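Local structure of putative oxidoreductase molybdopterin-binding subunit (Sulfolobus tokodaii, 4ZOH) at residues L601-Q606 and I651-E656; G605-G610 and K668-A673; D446-A451 and V597-L602. The protein probably serves as the molybdenum-cofactor subunit of a xanthine dehydrogenase-type oxidoreductase, binding the pterin cytosine dinucleotide that carries the metal. All blocks are in the same frame, centred on the assembly; numbering follows the deposited sequence.

Interaction 1: residues L601-Q606 and I651-E656. With MCN (pterin cytosine dinucleotide), chain D.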
loop_
_atom_site.group_PDB
_atom_site.type_symbol
_atom_site.label_atom_id
_atom_site.label_comp_id
_atom_site.label_asym_id
_atom_site.label_seq_id
_atom_site.Cartn_x
_atom_site.Cartn_y
_atom_site.Cartn_z
ATOM N N LEU A 601 -13.265 22.483 -23.231
ATOM C CA LEU A 601 -13.725 22.530 -21.840
ATOM C C LEU A 601 -12.532 22.692 -20.826
ATOM O O LEU A 601 -12.564 23.500 -19.918
ATOM C CB LEU A 601 -14.538 21.254 -21.523
ATOM C CG LEU A 601 -15.125 21.104 -20.131
ATOM C CD1 LEU A 601 -16.243 22.139 -19.864
ATOM C CD2 LEU A 601 -15.636 19.670 -19.967
ATOM N N LEU A 602 -11.501 21.898 -21.034
ATOM C CA LEU A 602 -10.270 21.783 -20.183
ATOM C C LEU A 602 -9.391 22.980 -20.441
ATOM O O LEU A 602 -8.886 23.575 -19.490
ATOM C CB LEU A 602 -9.538 20.475 -20.570
ATOM C CG LEU A 602 -9.982 19.358 -19.609
ATOM C CD1 LEU A 602 -11.503 19.226 -19.513
ATOM C CD2 LEU A 602 -9.327 18.100 -20.132
ATOM N N ALA A 603 -9.328 23.423 -21.717
ATOM C CA ALA A 603 -8.565 24.637 -22.019
ATOM C C ALA A 603 -9.129 25.850 -21.318
ATOM O O ALA A 603 -8.414 26.589 -20.636
ATOM C CB ALA A 603 -8.392 24.832 -23.515
ATOM N N GLU A 604 -10.432 25.992 -21.336
ATOM C CA GLU A 604 -11.109 27.124 -20.636
ATOM C C GLU A 604 -10.932 26.966 -19.140
ATOM O O GLU A 604 -10.740 27.958 -18.368
ATOM C CB GLU A 604 -12.650 27.063 -20.929
ATOM C CG GLU A 604 -13.404 28.113 -20.105
ATOM C CD GLU A 604 -14.931 28.164 -20.430
ATOM O OE1 GLU A 604 -15.322 27.486 -21.398
ATOM O OE2 GLU A 604 -15.720 28.896 -19.770
ATOM N N GLY A 605 -11.024 25.709 -18.703
ATOM C CA GLY A 605 -10.800 25.427 -17.276
ATOM C C GLY A 605 -9.391 25.945 -16.842
ATOM O O GLY A 605 -9.255 26.579 -15.846
ATOM N N GLN A 606 -8.380 25.717 -17.662
ATOM C CA GLN A 606 -6.985 26.262 -17.408
ATOM C C GLN A 606 -6.935 27.790 -17.464
ATOM O O GLN A 606 -6.330 28.439 -16.599
ATOM C CB GLN A 606 -6.019 25.684 -18.458
ATOM C CG GLN A 606 -5.743 24.216 -18.206
ATOM C CD GLN A 606 -5.246 24.015 -16.774
ATOM O OE1 GLN A 606 -5.889 23.321 -15.957
ATOM N NE2 GLN A 606 -4.151 24.676 -16.430
ATOM N N ILE A 651 -16.529 35.150 -16.267
ATOM C CA ILE A 651 -15.339 35.172 -17.071
ATOM C C ILE A 651 -15.737 34.500 -18.350
ATOM O O ILE A 651 -16.111 33.317 -18.342
ATOM C CB ILE A 651 -14.207 34.312 -16.418
ATOM C CG1 ILE A 651 -13.773 34.900 -15.074
ATOM C CG2 ILE A 651 -13.015 34.192 -17.359
ATOM C CD1 ILE A 651 -12.704 34.096 -14.345
ATOM N N ASP A 652 -15.665 35.226 -19.463
ATOM C CA ASP A 652 -15.927 34.608 -20.763
ATOM C C ASP A 652 -14.604 34.326 -21.444
ATOM O O ASP A 652 -13.775 35.223 -21.608
ATOM C CB ASP A 652 -16.746 35.571 -21.654
ATOM C CG ASP A 652 -18.145 35.863 -21.086
ATOM O OD1 ASP A 652 -18.719 35.007 -20.421
ATOM O OD2 ASP A 652 -18.649 36.979 -21.298
ATOM N N TRP A 653 -14.444 33.096 -21.891
ATOM C CA TRP A 653 -13.270 32.690 -22.564
ATOM C C TRP A 653 -13.572 32.382 -24.023
ATOM O O TRP A 653 -14.472 31.599 -24.329
ATOM C CB TRP A 653 -12.671 31.454 -21.848
ATOM C CG TRP A 653 -11.410 30.962 -22.551
ATOM C CD1 TRP A 653 -10.149 31.560 -22.516
ATOM C CD2 TRP A 653 -11.276 29.803 -23.374
ATOM N NE1 TRP A 653 -9.260 30.822 -23.253
ATOM C CE2 TRP A 653 -9.915 29.751 -23.804
ATOM C CE3 TRP A 653 -12.167 28.791 -23.798
ATOM C CZ2 TRP A 653 -9.436 28.739 -24.608
ATOM C CZ3 TRP A 653 -11.702 27.817 -24.617
ATOM C CH2 TRP A 653 -10.334 27.779 -25.032
ATOM N N TYR A 654 -12.800 32.999 -24.910
ATOM C CA TYR A 654 -12.848 32.695 -26.357
ATOM C C TYR A 654 -11.471 32.310 -26.975
ATOM O O TYR A 654 -10.415 32.796 -26.567
ATOM C CB TYR A 654 -13.421 33.884 -27.158
ATOM C CG TYR A 654 -14.697 34.439 -26.583
ATOM C CD1 TYR A 654 -15.958 33.871 -26.935
ATOM C CD2 TYR A 654 -14.665 35.537 -25.715
ATOM C CE1 TYR A 654 -17.169 34.435 -26.423
ATOM C CE2 TYR A 654 -15.837 36.084 -25.188
ATOM C CZ TYR A 654 -17.093 35.525 -25.554
ATOM O OH TYR A 654 -18.237 36.043 -25.005
ATOM N N TYR A 655 -11.482 31.443 -27.962
ATOM C CA TYR A 655 -10.231 31.186 -28.633
ATOM C C TYR A 655 -10.355 31.408 -30.126
ATOM O O TYR A 655 -11.460 31.332 -30.633
ATOM C CB TYR A 655 -9.733 29.800 -28.327
ATOM C CG TYR A 655 -10.606 28.667 -28.816
ATOM C CD1 TYR A 655 -10.284 27.964 -29.987
ATOM C CD2 TYR A 655 -11.742 28.262 -28.073
ATOM C CE1 TYR A 655 -11.075 26.891 -30.405
ATOM C CE2 TYR A 655 -12.545 27.213 -28.479
ATOM C CZ TYR A 655 -12.226 26.542 -29.640
ATOM O OH TYR A 655 -13.034 25.487 -30.002
ATOM N N GLU A 656 -9.228 31.711 -30.784
ATOM C CA GLU A 656 -9.144 31.767 -32.259
ATOM C C GLU A 656 -7.956 30.943 -32.649
ATOM O O GLU A 656 -6.937 30.999 -31.959
ATOM C CB GLU A 656 -8.951 33.203 -32.764
ATOM C CG GLU A 656 -9.974 34.216 -32.231
ATOM C CD GLU A 656 -11.353 34.154 -32.941
ATOM O OE1 GLU A 656 -11.425 33.755 -34.130
ATOM O OE2 GLU A 656 -12.373 34.532 -32.306
HETATM N N1 MCN D . -5.295 22.305 -23.716
HETATM C C2 MCN D . -5.965 22.070 -24.906
HETATM N N3 MCN D . -5.566 22.657 -26.078
HETATM C C4 MCN D . -4.470 23.510 -26.047
HETATM C C5 MCN D . -3.787 23.758 -24.857
HETATM C C6 MCN D . -4.185 23.130 -23.676
HETATM O O2 MCN D . -6.943 21.321 -24.985
HETATM N N4 MCN D . -4.100 24.065 -27.182
HETATM C "C1'" MCN D . -5.779 21.613 -22.520
HETATM C C2D MCN D . -5.024 20.292 -22.353
HETATM O "O2'" MCN D . -5.683 19.208 -22.933
HETATM C "C3'" MCN D . -5.061 20.084 -20.862
HETATM C C4D MCN D . -4.714 21.447 -20.428
HETATM O O4D MCN D . -5.468 22.341 -21.356
HETATM O "O3'" MCN D . -6.312 19.732 -20.382
HETATM C "C5'" MCN D . -3.229 21.270 -20.684
HETATM O "O5'" MCN D . -2.596 22.416 -20.679
HETATM P PA MCN D . -1.068 22.586 -21.204
HETATM O O1A MCN D . -0.468 21.539 -22.004
HETATM O O2A MCN D . -1.207 23.989 -21.723
HETATM O O3A MCN D . -0.395 22.753 -19.666
HETATM P PB MCN D . 0.054 21.468 -18.797
HETATM O O1B MCN D . 1.486 21.136 -19.186
HETATM O O2B MCN D . -0.872 20.332 -18.805
HETATM O O3B MCN D . -0.026 22.100 -17.406
HETATM C C10 MCN D . 1.082 22.790 -16.765
HETATM C "C9'" MCN D . 0.634 24.125 -16.222
HETATM C "C8'" MCN D . 1.604 24.734 -15.356
HETATM S "S8'" MCN D . 3.249 24.989 -15.919
HETATM C "C7'" MCN D . 1.276 25.244 -14.136
HETATM S "S7'" MCN D . 2.430 26.133 -13.106
HETATM C "C6'" MCN D . -0.083 25.226 -13.631
HETATM C C7 MCN D . -1.093 24.988 -14.803
HETATM O "O9'" MCN D . -0.601 23.895 -15.551
HETATM N "N5'" MCN D . -0.276 24.293 -12.522
HETATM C C4A MCN D . -1.503 23.654 -12.251
HETATM N "N8'" MCN D . -2.441 24.638 -14.257
HETATM C C4B MCN D . -2.595 23.875 -13.137
HETATM N "N1'" MCN D . -3.802 23.344 -12.922
HETATM C "C2'" MCN D . -3.978 22.544 -11.873
HETATM N "N2'" MCN D . -5.173 22.020 -11.700
HETATM N "N3'" MCN D . -2.940 22.267 -10.925
HETATM C "C4'" MCN D . -1.662 22.848 -11.097
HETATM O "O4'" MCN D . -0.742 22.622 -10.257
HETATM O O HOH W 1 -16.288 31.439 -20.272
#
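Trp653 lays its indole against helix 600-619, where Glu604 and Ala603 meet it with backbone as well as side chain. One face of the ring is covered by Glu604 CA, which stands 3.7 Å above the ring plane and is displaced toward the rim. Glu604 CB lies over the same face, 3.4 Å from Trp653 CE3. The indole reaches the helix because Trp653 CG lies opposite its own main-chain nitrogen (chi1 179°), which carries the ring out from the strand.

From CB onward the Glu604 chain is fully extended and runs past the indole toward the strand, its carboxylate tilted 28° from the ring plane. A water at its tip links the Glu604 carboxylate to the strand backbone: it donates to Glu604 OE2 at 2.7 Å and to Ile651 O at 2.7 Å, and accepts from Trp653 N at 3.0 Å. With both protons of the water spent on acceptors, a negatively charged Glu604 would fit the pattern. The indole nitrogen is satisfied by Asp592 on the neighbouring strand 583-593.

Ala603 is the small piece in the middle. Its CB touches Trp653 CH2 at 3.8 Å and, away from the strand, approaches C2 of the cofactor's cytosine at 3.9 Å, leaving one methyl between indole and nucleobase. A turn further on, Gln606 NE2 donates to the pterin N8' at 2.8 Å (N-H...N angle 151°). One surface of the helix thus receives the strand while another receives the cofactor.

Strand 583-593, helix 600-619 and strand 651-655 follow one another in the chain, and the two strands lie side by side and parallel at the end of a four-stranded sheet: a beta-alpha-beta crossover whose helix is wedged between sheet and molybdopterin cofactor.

Interaction 2: residues G605-G610 and K668-A673; sequences GQAIGG and KGIGEA. With MCN (pterin cytosine dinucleotide), chain D.
Gln606 meets the loop 668-673 first, its CB resting 3.7 Å from Ile670 CG2. Beyond CB the side chain folds back at chi2 (-54°), which carries the amide over the loop, with Gln606 NE2 3.7 Å from Gly671 CA. Gly671 presents bare backbone here; a beta carbon on it would run into C9' of the cofactor. The Gln606 carbonyl has a separate role: a water is hydrogen-bonded to Gln606 O at 3.0 Å and to Ile670 O at 2.7 Å, tying the helix to the loop. With an alanine here instead of Gln606, pterin N8' would probably lose its amide donor and a gap would open between Gly671 and the ribose.

Ala607 comes next, a looser apolar touch of its CB on Ile670 CD1 at 4.2 Å. Ile670 CG2, already against Gln606, also packs on cytosine C6 at 3.5 Å, so the one methyl touches both helix and base.

No direct hydrogen bond spans the two segments; two of the loop's N-H groups and one carbonyl go to the cofactor instead. Ile670 N donates to the phosphate oxygen O2A at 2.8 Å. Gly671 N donates to the same O2A at 2.9 Å, and Lys668 O accepts from the cytosine N4. The chemistry implies a loop that meets the helix through apolar contacts and a shared water, and a phosphate oxygen held by uncharged backbone N-H groups.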
loop_
_atom_site.group_PDB
_atom_site.type_symbol
_atom_site.label_atom_id
_atom_site.label_comp_id
_atom_site.label_asym_id
_atom_site.label_seq_id
_atom_site.Cartn_x
_atom_site.Cartn_y
_atom_site.Cartn_z
ATOM N N GLY A 605 -11.024 25.709 -18.703
ATOM C CA GLY A 605 -10.800 25.427 -17.276
ATOM C C GLY A 605 -9.391 25.945 -16.842
ATOM O O GLY A 605 -9.255 26.579 -15.846
ATOM N N GLN A 606 -8.380 25.717 -17.662
ATOM C CA GLN A 606 -6.985 26.262 -17.408
ATOM C C GLN A 606 -6.935 27.790 -17.464
ATOM O O GLN A 606 -6.330 28.439 -16.599
ATOM C CB GLN A 606 -6.019 25.684 -18.458
ATOM C CG GLN A 606 -5.743 24.216 -18.206
ATOM C CD GLN A 606 -5.246 24.015 -16.774
ATOM O OE1 GLN A 606 -5.889 23.321 -15.957
ATOM N NE2 GLN A 606 -4.151 24.676 -16.430
ATOM N N ALA A 607 -7.586 28.374 -18.499
ATOM C CA ALA A 607 -7.666 29.839 -18.613
ATOM C C ALA A 607 -8.258 30.432 -17.356
ATOM O O ALA A 607 -7.687 31.341 -16.757
ATOM C CB ALA A 607 -8.456 30.284 -19.866
ATOM N N ILE A 608 -9.406 29.908 -16.934
ATOM C CA ILE A 608 -10.032 30.454 -15.763
ATOM C C ILE A 608 -9.190 30.272 -14.498
ATOM O O ILE A 608 -9.098 31.204 -13.740
ATOM C CB ILE A 608 -11.479 29.888 -15.548
ATOM C CG1 ILE A 608 -12.399 30.370 -16.691
ATOM C CG2 ILE A 608 -12.069 30.330 -14.160
ATOM C CD1 ILE A 608 -13.729 29.589 -16.697
ATOM N N GLY A 609 -8.687 29.057 -14.208
ATOM C CA GLY A 609 -7.815 28.895 -13.019
ATOM C C GLY A 609 -6.641 29.903 -12.978
ATOM O O GLY A 609 -6.384 30.525 -11.942
ATOM N N GLY A 610 -5.953 30.064 -14.116
ATOM C CA GLY A 610 -4.850 31.045 -14.210
ATOM C C GLY A 610 -5.261 32.470 -14.032
ATOM O O GLY A 610 -4.645 33.231 -13.255
ATOM N N LYS A 668 -0.544 24.812 -28.767
ATOM C CA LYS A 668 0.379 25.533 -27.938
ATOM C C LYS A 668 -0.193 25.436 -26.524
ATOM O O LYS A 668 -1.402 25.150 -26.359
ATOM C CB LYS A 668 0.468 27.038 -28.359
ATOM C CG LYS A 668 0.644 27.178 -29.884
ATOM C CD LYS A 668 0.937 28.620 -30.332
ATOM C CE LYS A 668 1.202 28.724 -31.855
ATOM N NZ LYS A 668 1.711 30.133 -32.081
ATOM N N GLY A 669 0.643 25.754 -25.519
ATOM C CA GLY A 669 0.209 25.693 -24.157
ATOM C C GLY A 669 -0.629 26.832 -23.666
ATOM O O GLY A 669 -0.378 28.024 -23.995
ATOM N N ILE A 670 -1.589 26.493 -22.809
ATOM C CA ILE A 670 -2.400 27.482 -22.140
ATOM C C ILE A 670 -2.302 27.385 -20.607
ATOM O O ILE A 670 -2.874 28.238 -19.857
ATOM C CB ILE A 670 -3.909 27.265 -22.557
ATOM C CG1 ILE A 670 -4.746 28.534 -22.229
ATOM C CG2 ILE A 670 -4.502 26.032 -21.802
ATOM C CD1 ILE A 670 -6.108 28.650 -22.920
ATOM N N GLY A 671 -1.604 26.360 -20.088
ATOM C CA GLY A 671 -1.592 26.175 -18.584
ATOM C C GLY A 671 -1.256 27.434 -17.836
ATOM O O GLY A 671 -1.781 27.678 -16.716
ATOM N N GLU A 672 -0.392 28.256 -18.445
ATOM C CA GLU A 672 0.110 29.469 -17.756
ATOM C C GLU A 672 -0.419 30.841 -18.176
ATOM O O GLU A 672 -0.350 31.750 -17.390
ATOM C CB GLU A 672 1.686 29.454 -17.672
ATOM C CG GLU A 672 2.179 28.272 -16.842
ATOM C CD GLU A 672 3.678 27.960 -17.000
ATOM O OE1 GLU A 672 4.098 27.478 -18.068
ATOM O OE2 GLU A 672 4.448 28.270 -16.057
ATOM N N ALA A 673 -0.932 30.933 -19.419
ATOM C CA ALA A 673 -1.469 32.147 -20.121
ATOM C C ALA A 673 -2.426 33.003 -19.284
ATOM O O ALA A 673 -2.232 34.231 -19.123
ATOM C CB ALA A 673 -2.111 31.674 -21.446
HETATM N N1 MCN D . -5.295 22.305 -23.716
HETATM C C2 MCN D . -5.965 22.070 -24.906
HETATM N N3 MCN D . -5.566 22.657 -26.078
HETATM C C4 MCN D . -4.470 23.510 -26.047
HETATM C C5 MCN D . -3.787 23.758 -24.857
HETATM C C6 MCN D . -4.185 23.130 -23.676
HETATM O O2 MCN D . -6.943 21.321 -24.985
HETATM N N4 MCN D . -4.100 24.065 -27.182
HETATM C "C1'" MCN D . -5.779 21.613 -22.520
HETATM C C2D MCN D . -5.024 20.292 -22.353
HETATM O "O2'" MCN D . -5.683 19.208 -22.933
HETATM C "C3'" MCN D . -5.061 20.084 -20.862
HETATM C C4D MCN D . -4.714 21.447 -20.428
HETATM O O4D MCN D . -5.468 22.341 -21.356
HETATM O "O3'" MCN D . -6.312 19.732 -20.382
HETATM C "C5'" MCN D . -3.229 21.270 -20.684
HETATM O "O5'" MCN D . -2.596 22.416 -20.679
HETATM P PA MCN D . -1.068 22.586 -21.204
HETATM O O1A MCN D . -0.468 21.539 -22.004
HETATM O O2A MCN D . -1.207 23.989 -21.723
HETATM O O3A MCN D . -0.395 22.753 -19.666
HETATM P PB MCN D . 0.054 21.468 -18.797
HETATM O O1B MCN D . 1.486 21.136 -19.186
HETATM O O2B MCN D . -0.872 20.332 -18.805
HETATM O O3B MCN D . -0.026 22.100 -17.406
HETATM C C10 MCN D . 1.082 22.790 -16.765
HETATM C "C9'" MCN D . 0.634 24.125 -16.222
HETATM C "C8'" MCN D . 1.604 24.734 -15.356
HETATM S "S8'" MCN D . 3.249 24.989 -15.919
HETATM C "C7'" MCN D . 1.276 25.244 -14.136
HETATM S "S7'" MCN D . 2.430 26.133 -13.106
HETATM C "C6'" MCN D . -0.083 25.226 -13.631
HETATM C C7 MCN D . -1.093 24.988 -14.803
HETATM O "O9'" MCN D . -0.601 23.895 -15.551
HETATM N "N5'" MCN D . -0.276 24.293 -12.522
HETATM C C4A MCN D . -1.503 23.654 -12.251
HETATM N "N8'" MCN D . -2.441 24.638 -14.257
HETATM C C4B MCN D . -2.595 23.875 -13.137
HETATM N "N1'" MCN D . -3.802 23.344 -12.922
HETATM C "C2'" MCN D . -3.978 22.544 -11.873
HETATM N "N2'" MCN D . -5.173 22.020 -11.700
HETATM N "N3'" MCN D . -2.940 22.267 -10.925
HETATM C "C4'" MCN D . -1.662 22.848 -11.097
HETATM O "O4'" MCN D . -0.742 22.622 -10.257
HETATM O O HOH W 2 -3.865 29.628 -17.798
#

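Interaction 3: residues D446-A451 and V597-L602; sequences DATAFA and VINPLL. With MCN (pterin cytosine dinucleotide), chain D.
Ala449 and Ile598 make the close end of this contact: Ala449 CB sits 3.8 Å from Ile598 CG2, while the same methyl lies 3.1 Å from the ribose O2' of the cofactor. A single methyl of helix 446-458 thus separates the isoleucine branch from the sugar. Ile598 CG2 can face the helix because it is the branch opposite the main-chain nitrogen, while CG1 turns toward the cytosine. Two backbone donors fix the base: Ile598 N to N3 at 3.1 Å, and Asn599 N to O2 at 2.8 Å with a more bent N-H...O angle of 132°. They read the Watson-Crick edge of cytosine, so the nucleotide end of the cofactor is recognised by main chain. Asp446, at the start of its helix, brings OD2 to 2.8 Å from the diphosphate oxygen O2B.

Asn599 also occupies the N-cap of helix 600-619, its OD1 accepting from Leu602 N at 3.3 Å (N-H...O angle 161°), with the donor lying 52° out of the carbonyl plane. The carboxamide then has its nitrogen left for Gln452 and Ile7.

Away from the base the fit slackens: Thr448 CB stays 4.1 Å from Leu602 CD2, and Thr448 has no cofactor atom against its side chain as Ala449 does. Thr448 CG2 crosses the Asn599 carboxamide at a slant, 3.8 Å from ND2. These are side-on contacts without hydrogen bonds, and the Thr448 hydroxyl is engaged by Glu11 and Ile10 instead. Past Asn599, Pro600 and Leu601 are partly exposed; Leu601, and the buried Leu602, each pack on a polar side chain of another protein's chain.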
loop_
_atom_site.group_PDB
_atom_site.type_symbol
_atom_site.label_atom_id
_atom_site.label_comp_id
_atom_site.label_asym_id
_atom_site.label_seq_id
_atom_site.Cartn_x
_atom_site.Cartn_y
_atom_site.Cartn_z
ATOM N N ASP A 446 -4.699 16.360 -18.732
ATOM C CA ASP A 446 -4.063 15.923 -19.989
ATOM C C ASP A 446 -4.385 14.514 -20.346
ATOM O O ASP A 446 -4.325 14.161 -21.538
ATOM C CB ASP A 446 -2.521 16.063 -19.963
ATOM C CG ASP A 446 -2.118 17.447 -19.680
ATOM O OD1 ASP A 446 -2.083 18.245 -20.620
ATOM O OD2 ASP A 446 -1.978 17.800 -18.519
ATOM N N ALA A 447 -4.694 13.691 -19.347
ATOM C CA ALA A 447 -4.946 12.280 -19.633
ATOM C C ALA A 447 -6.222 12.169 -20.546
ATOM O O ALA A 447 -6.269 11.340 -21.453
ATOM C CB ALA A 447 -5.091 11.458 -18.350
ATOM N N THR A 448 -7.244 12.977 -20.269
ATOM C CA THR A 448 -8.456 13.013 -21.133
ATOM C C THR A 448 -8.030 13.443 -22.544
ATOM O O THR A 448 -8.400 12.801 -23.505
ATOM C CB THR A 448 -9.494 14.001 -20.587
ATOM O OG1 THR A 448 -10.039 13.452 -19.393
ATOM C CG2 THR A 448 -10.613 14.197 -21.587
ATOM N N ALA A 449 -7.213 14.486 -22.652
ATOM C CA ALA A 449 -6.723 14.914 -23.956
ATOM C C ALA A 449 -5.931 13.814 -24.634
ATOM O O ALA A 449 -6.062 13.575 -25.887
ATOM C CB ALA A 449 -5.975 16.243 -23.839
ATOM N N PHE A 450 -5.220 13.013 -23.822
ATOM C CA PHE A 450 -4.408 11.955 -24.425
ATOM C C PHE A 450 -5.305 10.860 -24.976
ATOM O O PHE A 450 -5.031 10.238 -26.026
ATOM C CB PHE A 450 -3.327 11.424 -23.447
ATOM C CG PHE A 450 -2.269 12.437 -23.121
ATOM C CD1 PHE A 450 -1.960 13.493 -24.019
ATOM C CD2 PHE A 450 -1.553 12.355 -21.950
ATOM C CE1 PHE A 450 -0.968 14.447 -23.715
ATOM C CE2 PHE A 450 -0.534 13.283 -21.658
ATOM C CZ PHE A 450 -0.250 14.321 -22.529
ATOM N N ALA A 451 -6.357 10.581 -24.224
ATOM C CA ALA A 451 -7.301 9.546 -24.601
ATOM C C ALA A 451 -8.042 9.998 -25.926
ATOM O O ALA A 451 -8.160 9.207 -26.835
ATOM C CB ALA A 451 -8.282 9.295 -23.464
ATOM N N VAL A 597 -7.019 23.680 -30.357
ATOM C CA VAL A 597 -7.530 23.404 -29.031
ATOM C C VAL A 597 -7.955 21.940 -29.000
ATOM O O VAL A 597 -8.868 21.518 -29.719
ATOM C CB VAL A 597 -8.640 24.375 -28.595
ATOM C CG1 VAL A 597 -9.124 24.059 -27.177
ATOM C CG2 VAL A 597 -8.133 25.815 -28.620
ATOM N N ILE A 598 -7.260 21.131 -28.194
ATOM C CA ILE A 598 -7.567 19.678 -28.083
ATOM C C ILE A 598 -8.905 19.452 -27.356
ATOM O O ILE A 598 -9.732 18.534 -27.701
ATOM C CB ILE A 598 -6.397 18.917 -27.400
ATOM C CG1 ILE A 598 -5.036 19.283 -28.046
ATOM C CG2 ILE A 598 -6.655 17.439 -27.400
ATOM C CD1 ILE A 598 -4.874 18.856 -29.510
ATOM N N ASN A 599 -9.158 20.290 -26.383
ATOM C CA ASN A 599 -10.318 20.112 -25.522
ATOM C C ASN A 599 -10.699 21.482 -24.951
ATOM O O ASN A 599 -10.082 21.966 -23.965
ATOM C CB ASN A 599 -10.112 19.042 -24.426
ATOM C CG ASN A 599 -11.411 18.751 -23.623
ATOM O OD1 ASN A 599 -12.186 19.648 -23.301
ATOM N ND2 ASN A 599 -11.604 17.500 -23.263
ATOM N N PRO A 600 -11.729 22.122 -25.570
ATOM C CA PRO A 600 -12.156 23.490 -25.151
ATOM C C PRO A 600 -12.650 23.556 -23.744
ATOM O O PRO A 600 -12.492 24.594 -23.105
ATOM C CB PRO A 600 -13.297 23.867 -26.153
ATOM C CG PRO A 600 -13.098 22.943 -27.314
ATOM C CD PRO A 600 -12.284 21.731 -26.885
ATOM N N LEU A 601 -13.265 22.483 -23.231
ATOM C CA LEU A 601 -13.725 22.530 -21.840
ATOM C C LEU A 601 -12.532 22.692 -20.826
ATOM O O LEU A 601 -12.564 23.500 -19.918
ATOM C CB LEU A 601 -14.538 21.254 -21.523
ATOM C CG LEU A 601 -15.125 21.104 -20.131
ATOM C CD1 LEU A 601 -16.243 22.139 -19.864
ATOM C CD2 LEU A 601 -15.636 19.670 -19.967
ATOM N N LEU A 602 -11.501 21.898 -21.034
ATOM C CA LEU A 602 -10.270 21.783 -20.183
ATOM C C LEU A 602 -9.391 22.980 -20.441
ATOM O O LEU A 602 -8.886 23.575 -19.490
ATOM C CB LEU A 602 -9.538 20.475 -20.570
ATOM C CG LEU A 602 -9.982 19.358 -19.609
ATOM C CD1 LEU A 602 -11.503 19.226 -19.513
ATOM C CD2 LEU A 602 -9.327 18.100 -20.132
HETATM N N1 MCN D . -5.295 22.305 -23.716
HETATM C C2 MCN D . -5.965 22.070 -24.906
HETATM N N3 MCN D . -5.566 22.657 -26.078
HETATM C C4 MCN D . -4.470 23.510 -26.047
HETATM C C5 MCN D . -3.787 23.758 -24.857
HETATM C C6 MCN D . -4.185 23.130 -23.676
HETATM O O2 MCN D . -6.943 21.321 -24.985
HETATM N N4 MCN D . -4.100 24.065 -27.182
HETATM C "C1'" MCN D . -5.779 21.613 -22.520
HETATM C C2D MCN D . -5.024 20.292 -22.353
HETATM O "O2'" MCN D . -5.683 19.208 -22.933
HETATM C "C3'" MCN D . -5.061 20.084 -20.862
HETATM C C4D MCN D . -4.714 21.447 -20.428
HETATM O O4D MCN D . -5.468 22.341 -21.356
HETATM O "O3'" MCN D . -6.312 19.732 -20.382
HETATM C "C5'" MCN D . -3.229 21.270 -20.684
HETATM O "O5'" MCN D . -2.596 22.416 -20.679
HETATM P PA MCN D . -1.068 22.586 -21.204
HETATM O O1A MCN D . -0.468 21.539 -22.004
HETATM O O2A MCN D . -1.207 23.989 -21.723
HETATM O O3A MCN D . -0.395 22.753 -19.666
HETATM P PB MCN D . 0.054 21.468 -18.797
HETATM O O1B MCN D . 1.486 21.136 -19.186
HETATM O O2B MCN D . -0.872 20.332 -18.805
HETATM O O3B MCN D . -0.026 22.100 -17.406
HETATM C C10 MCN D . 1.082 22.790 -16.765
HETATM C "C9'" MCN D . 0.634 24.125 -16.222
HETATM C "C8'" MCN D . 1.604 24.734 -15.356
HETATM S "S8'" MCN D . 3.249 24.989 -15.919
HETATM C "C7'" MCN D . 1.276 25.244 -14.136
HETATM S "S7'" MCN D . 2.430 26.133 -13.106
HETATM C "C6'" MCN D . -0.083 25.226 -13.631
HETATM C C7 MCN D . -1.093 24.988 -14.803
HETATM O "O9'" MCN D . -0.601 23.895 -15.551
HETATM N "N5'" MCN D . -0.276 24.293 -12.522
HETATM C C4A MCN D . -1.503 23.654 -12.251
HETATM N "N8'" MCN D . -2.441 24.638 -14.257
HETATM C C4B MCN D . -2.595 23.875 -13.137
HETATM N "N1'" MCN D . -3.802 23.344 -12.922
HETATM C "C2'" MCN D . -3.978 22.544 -11.873
HETATM N "N2'" MCN D . -5.173 22.020 -11.700
HETATM N "N3'" MCN D . -2.940 22.267 -10.925
HETATM C "C4'" MCN D . -1.662 22.848 -11.097
HETATM O "O4'" MCN D . -0.742 22.622 -10.257
#

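How the interactions relate
Helix 600-619 runs through all three contacts, and the cofactor touches each of them. Interactions 2 and 3 are buried; interaction 1 is only partly so, and there a water and a carboxylate help join helix to strand. Interaction 3 sits at the helix start, around the cytosine, and interaction 2 lies a turn or two further on, where a loop meets diphosphate and pterin. Interactions 1 and 2 abut directly: Trp653 CD1 lies 3.4 Å from Ala607 CB, and Trp653 CZ2 lies 3.7 Å from Ile670 CD1. Tyr655 similarly leans on Val597, bringing strand 651-655 up against interaction 3, which alone adds helix 446-458.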